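Local coordinates for protein probable M18-family aminopeptidase 1 (Thermotoga maritima, PDB 2GLF) that probably acts as a zinc-dependent aminopeptidase of the M18 family, removing residues from the N terminus of peptides, at residues M24-R34 / E224-E235; T116-K124 / F274-S282. All coordinates share one frame; numbering follows the deposited sequence.

Near the N terminus, helix 13-29 ends and the chain turns into helix 33-45. Contact 1 sets this corner against residues 224-235 and closes a loop of 189 residues. Within that loop lies the first half of contact 2, residues 116-124. Its partner, residues 274-282, comes after contact 1 is complete, so the two contacts cross instead of nesting. Both reach the six-stranded antiparallel sheet. Contact 1 ties it to the N-terminal helices; contact 2 ties it to the nine-stranded mixed sheet and a bound manganese. The two contacts touch where Glu33 packs on Asp276 and Val227 on Thr116. Both also touch a second subunit.

Contact 1: residues M24-R34 / E224-E235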
loop_
_atom_site.group_PDB
_atom_site.type_symbol
_atom_site.label_atom_id
_atom_site.label_comp_id
_atom_site.label_asym_id
_atom_site.label_seq_id
_atom_site.Cartn_x
_atom_site.Cartn_y
_atom_site.Cartn_z
HETATM N N MSE A 24 15.376 10.084 -49.901
HETATM C CA MSE A 24 13.931 10.067 -49.717
HETATM C C MSE A 24 13.174 9.290 -50.797
HETATM O O MSE A 24 12.157 8.664 -50.505
HETATM C CB MSE A 24 13.401 11.497 -49.606
HETATM C CG MSE A 24 13.878 12.200 -48.341
HETATM SE SE MSE A 24 13.062 13.931 -47.989
HETATM C CE MSE A 24 14.518 15.076 -48.586
ATOM N N GLU A 25 13.658 9.318 -52.037
ATOM C CA GLU A 25 13.003 8.566 -53.108
ATOM C C GLU A 25 13.069 7.081 -52.751
ATOM O O GLU A 25 12.057 6.384 -52.731
ATOM C CB GLU A 25 13.707 8.808 -54.448
ATOM C CG GLU A 25 13.528 10.211 -54.998
ATOM C CD GLU A 25 12.084 10.522 -55.361
ATOM O OE1 GLU A 25 11.794 11.686 -55.718
ATOM O OE2 GLU A 25 11.238 9.603 -55.294
ATOM N N PHE A 26 14.277 6.610 -52.469
ATOM C CA PHE A 26 14.506 5.226 -52.088
ATOM C C PHE A 26 13.577 4.866 -50.933
ATOM O O PHE A 26 12.914 3.832 -50.952
ATOM C CB PHE A 26 15.958 5.060 -51.637
ATOM C CG PHE A 26 16.305 3.671 -51.181
ATOM C CD1 PHE A 26 16.313 2.609 -52.077
ATOM C CD2 PHE A 26 16.652 3.431 -49.855
ATOM C CE1 PHE A 26 16.664 1.325 -51.660
ATOM C CE2 PHE A 26 17.007 2.154 -49.422
ATOM C CZ PHE A 26 17.013 1.095 -50.331
HETATM N N MSE A 27 13.531 5.745 -49.935
HETATM C CA MSE A 27 12.719 5.541 -48.741
HETATM C C MSE A 27 11.223 5.396 -49.003
HETATM O O MSE A 27 10.529 4.656 -48.303
HETATM C CB MSE A 27 12.968 6.683 -47.755
HETATM C CG MSE A 27 13.154 6.227 -46.314
HETATM SE SE MSE A 27 14.432 4.763 -46.105
HETATM C CE MSE A 27 15.687 5.269 -47.469
ATOM N N SER A 28 10.715 6.100 -50.007
ATOM C CA SER A 28 9.295 6.005 -50.324
ATOM C C SER A 28 8.991 4.659 -50.969
ATOM O O SER A 28 7.835 4.298 -51.130
ATOM C CB SER A 28 8.871 7.113 -51.289
ATOM O OG SER A 28 9.162 6.751 -52.629
ATOM N N LYS A 29 10.029 3.919 -51.341
ATOM C CA LYS A 29 9.830 2.626 -51.983
ATOM C C LYS A 29 10.212 1.442 -51.087
ATOM O O LYS A 29 9.825 0.305 -51.359
ATOM C CB LYS A 29 10.629 2.571 -53.294
ATOM C CG LYS A 29 10.333 3.725 -54.250
ATOM C CD LYS A 29 11.166 3.651 -55.526
ATOM C CE LYS A 29 10.752 2.475 -56.403
ATOM N NZ LYS A 29 11.608 2.328 -57.624
ATOM N N ALA A 30 10.948 1.710 -50.013
ATOM C CA ALA A 30 11.387 0.652 -49.110
ATOM C C ALA A 30 10.717 0.659 -47.726
ATOM O O ALA A 30 11.328 1.066 -46.734
ATOM C CB ALA A 30 12.909 0.724 -48.954
ATOM N N LYS A 31 9.470 0.198 -47.655
ATOM C CA LYS A 31 8.750 0.160 -46.382
ATOM C C LYS A 31 8.909 -1.188 -45.694
ATOM O O LYS A 31 8.853 -1.285 -44.466
ATOM C CB LYS A 31 7.257 0.426 -46.580
ATOM C CG LYS A 31 6.887 1.848 -46.955
ATOM C CD LYS A 31 7.022 2.083 -48.441
ATOM C CE LYS A 31 6.099 3.203 -48.895
ATOM N NZ LYS A 31 4.663 2.873 -48.652
ATOM N N THR A 32 9.100 -2.230 -46.493
ATOM C CA THR A 32 9.256 -3.574 -45.956
ATOM C C THR A 32 10.583 -4.136 -46.434
ATOM O O THR A 32 11.166 -3.608 -47.380
ATOM C CB THR A 32 8.113 -4.472 -46.428
ATOM O OG1 THR A 32 8.227 -4.693 -47.838
ATOM C CG2 THR A 32 6.777 -3.798 -46.147
ATOM N N GLU A 33 11.060 -5.201 -45.790
ATOM C CA GLU A 33 12.342 -5.785 -46.170
ATOM C C GLU A 33 12.307 -6.403 -47.564
ATOM O O GLU A 33 13.301 -6.377 -48.281
ATOM C CB GLU A 33 12.810 -6.823 -45.133
ATOM C CG GLU A 33 12.062 -8.139 -45.142
ATOM C CD GLU A 33 10.657 -8.020 -44.594
ATOM O OE1 GLU A 33 9.907 -9.021 -44.654
ATOM O OE2 GLU A 33 10.302 -6.929 -44.095
ATOM N N ARG A 34 11.162 -6.951 -47.955
ATOM C CA ARG A 34 11.048 -7.545 -49.281
ATOM C C ARG A 34 11.111 -6.431 -50.321
ATOM O O ARG A 34 11.620 -6.626 -51.425
ATOM C CB ARG A 34 9.733 -8.317 -49.421
ATOM C CG ARG A 34 9.516 -9.341 -48.324
ATOM C CD ARG A 34 8.140 -9.981 -48.416
ATOM N NE ARG A 34 8.140 -11.095 -49.349
ATOM C CZ ARG A 34 8.147 -12.370 -48.982
ATOM N NH1 ARG A 34 8.144 -12.692 -47.697
ATOM N NH2 ARG A 34 8.172 -13.320 -49.905
ATOM N N GLU A 224 2.318 -13.403 -46.091
ATOM C CA GLU A 224 2.953 -12.485 -45.162
ATOM C C GLU A 224 2.573 -11.040 -45.459
ATOM O O GLU A 224 3.062 -10.446 -46.420
ATOM C CB GLU A 224 4.475 -12.652 -45.206
ATOM C CG GLU A 224 4.986 -13.588 -44.125
ATOM C CD GLU A 224 6.451 -13.957 -44.265
ATOM O OE1 GLU A 224 7.028 -14.414 -43.255
ATOM O OE2 GLU A 224 7.019 -13.811 -45.372
ATOM N N ILE A 225 1.691 -10.485 -44.635
ATOM C CA ILE A 225 1.263 -9.105 -44.806
ATOM C C ILE A 225 1.862 -8.254 -43.695
ATOM O O ILE A 225 1.921 -8.672 -42.544
ATOM C CB ILE A 225 -0.274 -8.963 -44.743
ATOM C CG1 ILE A 225 -0.936 -9.924 -45.730
ATOM C CG2 ILE A 225 -0.672 -7.531 -45.067
ATOM C CD1 ILE A 225 -0.579 -9.641 -47.167
ATOM N N GLU A 226 2.305 -7.057 -44.048
ATOM C CA GLU A 226 2.889 -6.156 -43.075
ATOM C C GLU A 226 2.153 -4.811 -43.091
ATOM O O GLU A 226 1.931 -4.220 -44.151
ATOM C CB GLU A 226 4.385 -5.963 -43.371
ATOM C CG GLU A 226 5.160 -7.279 -43.515
ATOM C CD GLU A 226 6.677 -7.119 -43.360
ATOM O OE1 GLU A 226 7.199 -6.008 -43.604
ATOM O OE2 GLU A 226 7.351 -8.113 -43.004
ATOM N N VAL A 227 1.753 -4.347 -41.911
ATOM C CA VAL A 227 1.046 -3.077 -41.784
ATOM C C VAL A 227 2.090 -2.011 -41.497
ATOM O O VAL A 227 2.896 -2.161 -40.595
ATOM C CB VAL A 227 -0.003 -3.133 -40.643
ATOM C CG1 VAL A 227 -0.672 -1.778 -40.477
ATOM C CG2 VAL A 227 -1.043 -4.206 -40.948
ATOM N N VAL A 228 2.064 -0.938 -42.273
ATOM C CA VAL A 228 3.041 0.136 -42.139
ATOM C C VAL A 228 2.397 1.517 -42.265
ATOM O O VAL A 228 1.384 1.669 -42.940
ATOM C CB VAL A 228 4.132 -0.041 -43.222
ATOM C CG1 VAL A 228 4.397 1.280 -43.942
ATOM C CG2 VAL A 228 5.398 -0.605 -42.583
ATOM N N PRO A 229 2.981 2.544 -41.622
ATOM C CA PRO A 229 2.421 3.901 -41.693
ATOM C C PRO A 229 2.374 4.498 -43.104
ATOM O O PRO A 229 3.303 4.339 -43.894
ATOM C CB PRO A 229 3.312 4.696 -40.740
ATOM C CG PRO A 229 4.607 3.989 -40.824
ATOM C CD PRO A 229 4.204 2.528 -40.807
ATOM N N ALA A 230 1.274 5.182 -43.407
ATOM C CA ALA A 230 1.072 5.787 -44.712
ATOM C C ALA A 230 1.791 7.130 -44.840
ATOM O O ALA A 230 1.543 7.887 -45.780
ATOM C CB ALA A 230 -0.413 5.957 -44.969
ATOM N N PHE A 231 2.688 7.421 -43.902
ATOM C CA PHE A 231 3.445 8.673 -43.928
ATOM C C PHE A 231 4.582 8.549 -44.938
ATOM O O PHE A 231 5.290 7.543 -44.945
ATOM C CB PHE A 231 4.073 8.952 -42.563
ATOM C CG PHE A 231 3.131 8.806 -41.406
ATOM C CD1 PHE A 231 3.627 8.744 -40.108
ATOM C CD2 PHE A 231 1.758 8.744 -41.599
ATOM C CE1 PHE A 231 2.775 8.626 -39.023
ATOM C CE2 PHE A 231 0.896 8.624 -40.520
ATOM C CZ PHE A 231 1.406 8.566 -39.228
ATOM N N SER A 232 4.765 9.561 -45.777
ATOM C CA SER A 232 5.858 9.529 -46.744
ATOM C C SER A 232 7.035 10.378 -46.265
ATOM O O SER A 232 6.867 11.309 -45.476
ATOM C CB SER A 232 5.387 10.014 -48.112
ATOM O OG SER A 232 4.708 8.976 -48.796
ATOM N N PRO A 233 8.252 10.062 -46.729
ATOM C CA PRO A 233 9.406 10.853 -46.289
ATOM C C PRO A 233 9.208 12.340 -46.594
ATOM O O PRO A 233 8.735 12.693 -47.673
ATOM C CB PRO A 233 10.561 10.238 -47.078
ATOM C CG PRO A 233 10.121 8.806 -47.263
ATOM C CD PRO A 233 8.667 8.967 -47.621
ATOM N N ARG A 234 9.565 13.199 -45.640
ATOM C CA ARG A 234 9.422 14.644 -45.805
ATOM C C ARG A 234 10.503 15.439 -45.092
ATOM O O ARG A 234 11.059 14.989 -44.089
ATOM C CB ARG A 234 8.065 15.110 -45.274
ATOM C CG ARG A 234 6.888 14.576 -46.044
ATOM C CD ARG A 234 6.879 15.145 -47.444
ATOM N NE ARG A 234 6.500 16.554 -47.442
ATOM C CZ ARG A 234 5.307 16.994 -47.063
ATOM N NH1 ARG A 234 4.391 16.128 -46.656
ATOM N NH2 ARG A 234 5.024 18.289 -47.096
ATOM N N GLU A 235 10.798 16.626 -45.620
ATOM C CA GLU A 235 11.776 17.514 -45.006
ATOM C C GLU A 235 11.122 17.920 -43.700
ATOM O O GLU A 235 9.895 17.962 -43.611
ATOM C CB GLU A 235 11.971 18.785 -45.827
ATOM C CG GLU A 235 12.635 18.637 -47.169
ATOM C CD GLU A 235 12.835 19.991 -47.828
ATOM O OE1 GLU A 235 11.826 20.652 -48.149
ATOM O OE2 GLU A 235 13.997 20.405 -48.011
#
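Pro233 packs its ring against one side of helix 13-29. The Met24 chain, a selenomethionine, slides alongside the ring in the opposite direction, with its CB 4.0 Å from Pro233 CB. Its SE continues toward the backbone of Arg234 and Glu235. Met27 presents its CB to the ring at an angle, 3.6 Å from Pro233 CG. Beyond the helix, Lys31 crosses Val228 at about a right angle, and its CG lies 3.9 Å from Val228 CG1. The Lys31 amine goes on to a salt bridge with Glu133. Thr32 meets Glu226 through CB and CG2, while its OG1 caps Met35 N at the start of helix 33-45.

Two carboxylates meet obliquely next. Glu33 CG sits between its backbone N and carbonyl carbon (chi1 73°), and a bend at chi2 turns the acid toward Glu226. Glu33 OE1 is 3.2 Å from Glu226 OE2, with the planes 42° apart. This like-charge pair is probably eased by Arg97, which bridges to Glu226 and more weakly to Glu33. With an alanine in place of Glu33, Arg97 would probably keep just one of these two acids, and the Glu226 carboxylate would be freer to turn.

The corner rests on strand 223-229, and the end of helix 13-29 on the loop that follows it. The strand runs between strands 132-139 and 97-108 of the antiparallel sheet.

Contact 2: residues T116-K124 / F274-S282; sequences THYYGGIKK and FFDKEEIGS. With MN (manganese (II) ion), chain F.
Tyr119, the last residue of strand 111-119, reaches across to residues 277-280. Its CG is anti to the backbone N (chi1 172°), which carries the ring out toward the other segment. Ile280 CG2 and Glu279 CB come in oblique to the ring, and both side chains run at about a right angle to that of Tyr119. Ile280 brings CG2 and CG1 to the CE1 side. At CE2 the neighbour is Glu279 CB, 3.8 Å away. The hydroxyl lies close to the Lys277 backbone and is hydrogen-bonded to Asp94 OD1. Asp94 OD1 also accepts the Glu279 N-H, so Asp94 holds both sides of the contact.

Gly120 comes next, its CA 3.5 Å from Glu279 O in a CA-H...O contact. Its backbone angles call for glycine, since a CB would be jammed against the carbonyl O of Tyr119; it would probably also crowd Glu279 CB.

Gly121 is the centre of an inverse gamma turn. Its N-H donates to a water 2.9 Å from Gly121 N, and that water also donates to Glu279 OE1. Glu279 OE2 binds manganese at 2.0 Å, and Glu279 OE1 lies on the same ion at a longer 2.6 Å. Asp249 and His425 also bind this ion. Gly121 O accepts from His425 ND1, so the turn holds that metal ligand directly and reaches another, Glu279, through the water. Zinc is the expected cofactor in this family.

Strand 111-119, paired with strand 97-108 in the antiparallel sheet, is thus joined to the loop after strand 270-275. That strand lies between strands 73-77 and 87-92 of the mixed sheet.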
loop_
_atom_site.group_PDB
_atom_site.type_symbol
_atom_site.label_atom_id
_atom_site.label_comp_id
_atom_site.label_asym_id
_atom_site.label_seq_id
_atom_site.Cartn_x
_atom_site.Cartn_y
_atom_site.Cartn_z
ATOM N N THR A 116 -3.668 -8.340 -36.066
ATOM C CA THR A 116 -2.254 -8.343 -36.359
ATOM C C THR A 116 -1.514 -8.839 -35.140
ATOM O O THR A 116 -2.112 -9.135 -34.109
ATOM C CB THR A 116 -1.734 -6.946 -36.681
ATOM O OG1 THR A 116 -1.707 -6.163 -35.484
ATOM C CG2 THR A 116 -2.623 -6.274 -37.702
ATOM N N HIS A 117 -0.201 -8.931 -35.286
ATOM C CA HIS A 117 0.692 -9.351 -34.225
ATOM C C HIS A 117 1.898 -8.458 -34.504
ATOM O O HIS A 117 2.509 -8.554 -35.564
ATOM C CB HIS A 117 1.041 -10.822 -34.398
ATOM C CG HIS A 117 1.776 -11.408 -33.239
ATOM N ND1 HIS A 117 2.915 -10.834 -32.717
ATOM C CD2 HIS A 117 1.553 -12.530 -32.515
ATOM C CE1 HIS A 117 3.365 -11.580 -31.722
ATOM N NE2 HIS A 117 2.557 -12.616 -31.580
ATOM N N TYR A 118 2.227 -7.566 -33.573
ATOM C CA TYR A 118 3.335 -6.650 -33.796
ATOM C C TYR A 118 4.704 -7.308 -33.872
ATOM O O TYR A 118 4.967 -8.332 -33.240
ATOM C CB TYR A 118 3.322 -5.536 -32.746
ATOM C CG TYR A 118 3.734 -5.947 -31.364
ATOM C CD1 TYR A 118 5.072 -5.885 -30.966
ATOM C CD2 TYR A 118 2.791 -6.369 -30.435
ATOM C CE1 TYR A 118 5.454 -6.234 -29.669
ATOM C CE2 TYR A 118 3.163 -6.717 -29.141
ATOM C CZ TYR A 118 4.494 -6.646 -28.765
ATOM O OH TYR A 118 4.854 -6.982 -27.485
ATOM N N TYR A 119 5.568 -6.698 -34.679
ATOM C CA TYR A 119 6.921 -7.179 -34.911
ATOM C C TYR A 119 7.942 -6.179 -34.386
ATOM O O TYR A 119 7.894 -4.994 -34.728
ATOM C CB TYR A 119 7.124 -7.373 -36.408
ATOM C CG TYR A 119 8.535 -7.698 -36.810
ATOM C CD1 TYR A 119 9.005 -9.004 -36.785
ATOM C CD2 TYR A 119 9.402 -6.696 -37.234
ATOM C CE1 TYR A 119 10.298 -9.303 -37.175
ATOM C CE2 TYR A 119 10.698 -6.984 -37.623
ATOM C CZ TYR A 119 11.139 -8.289 -37.597
ATOM O OH TYR A 119 12.414 -8.580 -38.023
ATOM N N GLY A 120 8.870 -6.650 -33.565
ATOM C CA GLY A 120 9.880 -5.755 -33.031
ATOM C C GLY A 120 9.413 -4.866 -31.886
ATOM O O GLY A 120 8.307 -5.032 -31.354
ATOM N N GLY A 121 10.257 -3.903 -31.520
ATOM C CA GLY A 121 9.944 -3.007 -30.427
ATOM C C GLY A 121 9.143 -1.752 -30.722
ATOM O O GLY A 121 9.623 -0.648 -30.480
ATOM N N ILE A 122 7.927 -1.907 -31.235
ATOM C CA ILE A 122 7.057 -0.760 -31.512
ATOM C C ILE A 122 6.596 -0.235 -30.149
ATOM O O ILE A 122 6.607 -0.985 -29.176
ATOM C CB ILE A 122 5.784 -1.181 -32.287
ATOM C CG1 ILE A 122 4.890 -2.044 -31.383
ATOM C CG2 ILE A 122 6.159 -1.947 -33.539
ATOM C CD1 ILE A 122 3.542 -2.385 -31.966
ATOM N N LYS A 123 6.191 1.028 -30.059
ATOM C CA LYS A 123 5.715 1.516 -28.771
ATOM C C LYS A 123 4.271 1.106 -28.539
ATOM O O LYS A 123 3.851 0.921 -27.393
ATOM C CB LYS A 123 5.863 3.028 -28.634
ATOM C CG LYS A 123 7.162 3.408 -27.942
ATOM C CD LYS A 123 7.080 4.768 -27.293
ATOM C CE LYS A 123 8.294 5.016 -26.434
ATOM N NZ LYS A 123 8.185 6.304 -25.722
ATOM N N LYS A 124 3.517 0.970 -29.625
ATOM C CA LYS A 124 2.128 0.516 -29.558
ATOM C C LYS A 124 1.089 1.620 -29.564
ATOM O O LYS A 124 0.192 1.617 -30.413
ATOM C CB LYS A 124 1.925 -0.399 -28.342
ATOM C CG LYS A 124 0.912 -1.513 -28.535
ATOM C CD LYS A 124 1.138 -2.623 -27.524
ATOM C CE LYS A 124 2.540 -3.203 -27.668
ATOM N NZ LYS A 124 2.814 -4.370 -26.776
ATOM N N PHE A 274 22.937 -6.895 -46.285
ATOM C CA PHE A 274 21.687 -6.405 -45.732
ATOM C C PHE A 274 20.880 -7.536 -45.117
ATOM O O PHE A 274 20.420 -8.429 -45.829
ATOM C CB PHE A 274 20.888 -5.741 -46.846
ATOM C CG PHE A 274 21.575 -4.553 -47.456
ATOM C CD1 PHE A 274 21.611 -4.388 -48.828
ATOM C CD2 PHE A 274 22.144 -3.574 -46.656
ATOM C CE1 PHE A 274 22.203 -3.258 -49.393
ATOM C CE2 PHE A 274 22.733 -2.447 -47.215
ATOM C CZ PHE A 274 22.762 -2.289 -48.586
ATOM N N PHE A 275 20.698 -7.498 -43.798
ATOM C CA PHE A 275 19.951 -8.555 -43.122
ATOM C C PHE A 275 18.528 -8.204 -42.739
ATOM O O PHE A 275 18.138 -7.043 -42.709
ATOM C CB PHE A 275 20.693 -9.016 -41.870
ATOM C CG PHE A 275 22.052 -9.586 -42.150
ATOM C CD1 PHE A 275 23.182 -8.774 -42.114
ATOM C CD2 PHE A 275 22.206 -10.939 -42.445
ATOM C CE1 PHE A 275 24.447 -9.302 -42.364
ATOM C CE2 PHE A 275 23.468 -11.480 -42.697
ATOM C CZ PHE A 275 24.592 -10.662 -42.656
ATOM N N ASP A 276 17.766 -9.248 -42.443
ATOM C CA ASP A 276 16.366 -9.155 -42.043
ATOM C C ASP A 276 16.313 -9.805 -40.651
ATOM O O ASP A 276 17.261 -10.481 -40.253
ATOM C CB ASP A 276 15.525 -9.908 -43.106
ATOM C CG ASP A 276 14.187 -10.448 -42.586
ATOM O OD1 ASP A 276 13.999 -11.687 -42.658
ATOM O OD2 ASP A 276 13.312 -9.667 -42.140
ATOM N N LYS A 277 15.250 -9.567 -39.892
ATOM C CA LYS A 277 15.115 -10.170 -38.564
ATOM C C LYS A 277 15.973 -9.594 -37.431
ATOM O O LYS A 277 15.970 -10.139 -36.334
ATOM C CB LYS A 277 15.369 -11.685 -38.644
ATOM C CG LYS A 277 14.137 -12.548 -38.891
ATOM C CD LYS A 277 13.367 -12.086 -40.110
ATOM C CE LYS A 277 12.243 -13.042 -40.491
ATOM N NZ LYS A 277 11.148 -13.074 -39.486
ATOM N N GLU A 278 16.707 -8.512 -37.666
ATOM C CA GLU A 278 17.527 -7.959 -36.586
ATOM C C GLU A 278 16.645 -7.445 -35.452
ATOM O O GLU A 278 16.957 -7.655 -34.279
ATOM C CB GLU A 278 18.407 -6.816 -37.091
ATOM C CG GLU A 278 18.022 -5.449 -36.540
ATOM C CD GLU A 278 18.559 -5.175 -35.154
ATOM O OE1 GLU A 278 18.172 -4.139 -34.563
ATOM O OE2 GLU A 278 19.371 -5.984 -34.660
ATOM N N GLU A 279 15.555 -6.765 -35.813
ATOM C CA GLU A 279 14.626 -6.205 -34.838
ATOM C C GLU A 279 13.994 -7.236 -33.903
ATOM O O GLU A 279 13.233 -6.865 -33.015
ATOM C CB GLU A 279 13.506 -5.428 -35.544
ATOM C CG GLU A 279 13.920 -4.119 -36.221
ATOM C CD GLU A 279 14.416 -3.056 -35.253
ATOM O OE1 GLU A 279 14.322 -3.246 -34.029
ATOM O OE2 GLU A 279 14.903 -2.014 -35.720
ATOM N N ILE A 280 14.279 -8.522 -34.104
ATOM C CA ILE A 280 13.736 -9.560 -33.224
ATOM C C ILE A 280 14.825 -10.482 -32.681
ATOM O O ILE A 280 14.529 -11.534 -32.112
ATOM C CB ILE A 280 12.625 -10.426 -33.924
ATOM C CG1 ILE A 280 13.129 -11.041 -35.233
ATOM C CG2 ILE A 280 11.393 -9.579 -34.173
ATOM C CD1 ILE A 280 13.989 -12.294 -35.061
ATOM N N GLY A 281 16.083 -10.083 -32.858
ATOM C CA GLY A 281 17.192 -10.884 -32.370
ATOM C C GLY A 281 18.089 -11.487 -33.437
ATOM O O GLY A 281 19.171 -11.980 -33.123
ATOM N N SER A 282 17.637 -11.464 -34.691
ATOM C CA SER A 282 18.391 -11.996 -35.834
ATOM C C SER A 282 18.325 -13.517 -35.994
ATOM O O SER A 282 19.300 -14.152 -36.391
ATOM C CB SER A 282 19.858 -11.543 -35.777
ATOM O OG SER A 282 19.965 -10.128 -35.879
HETATM MN MN MN F . 15.738 -1.019 -34.145
HETATM O O HOH W 1 12.976 -4.572 -32.283
#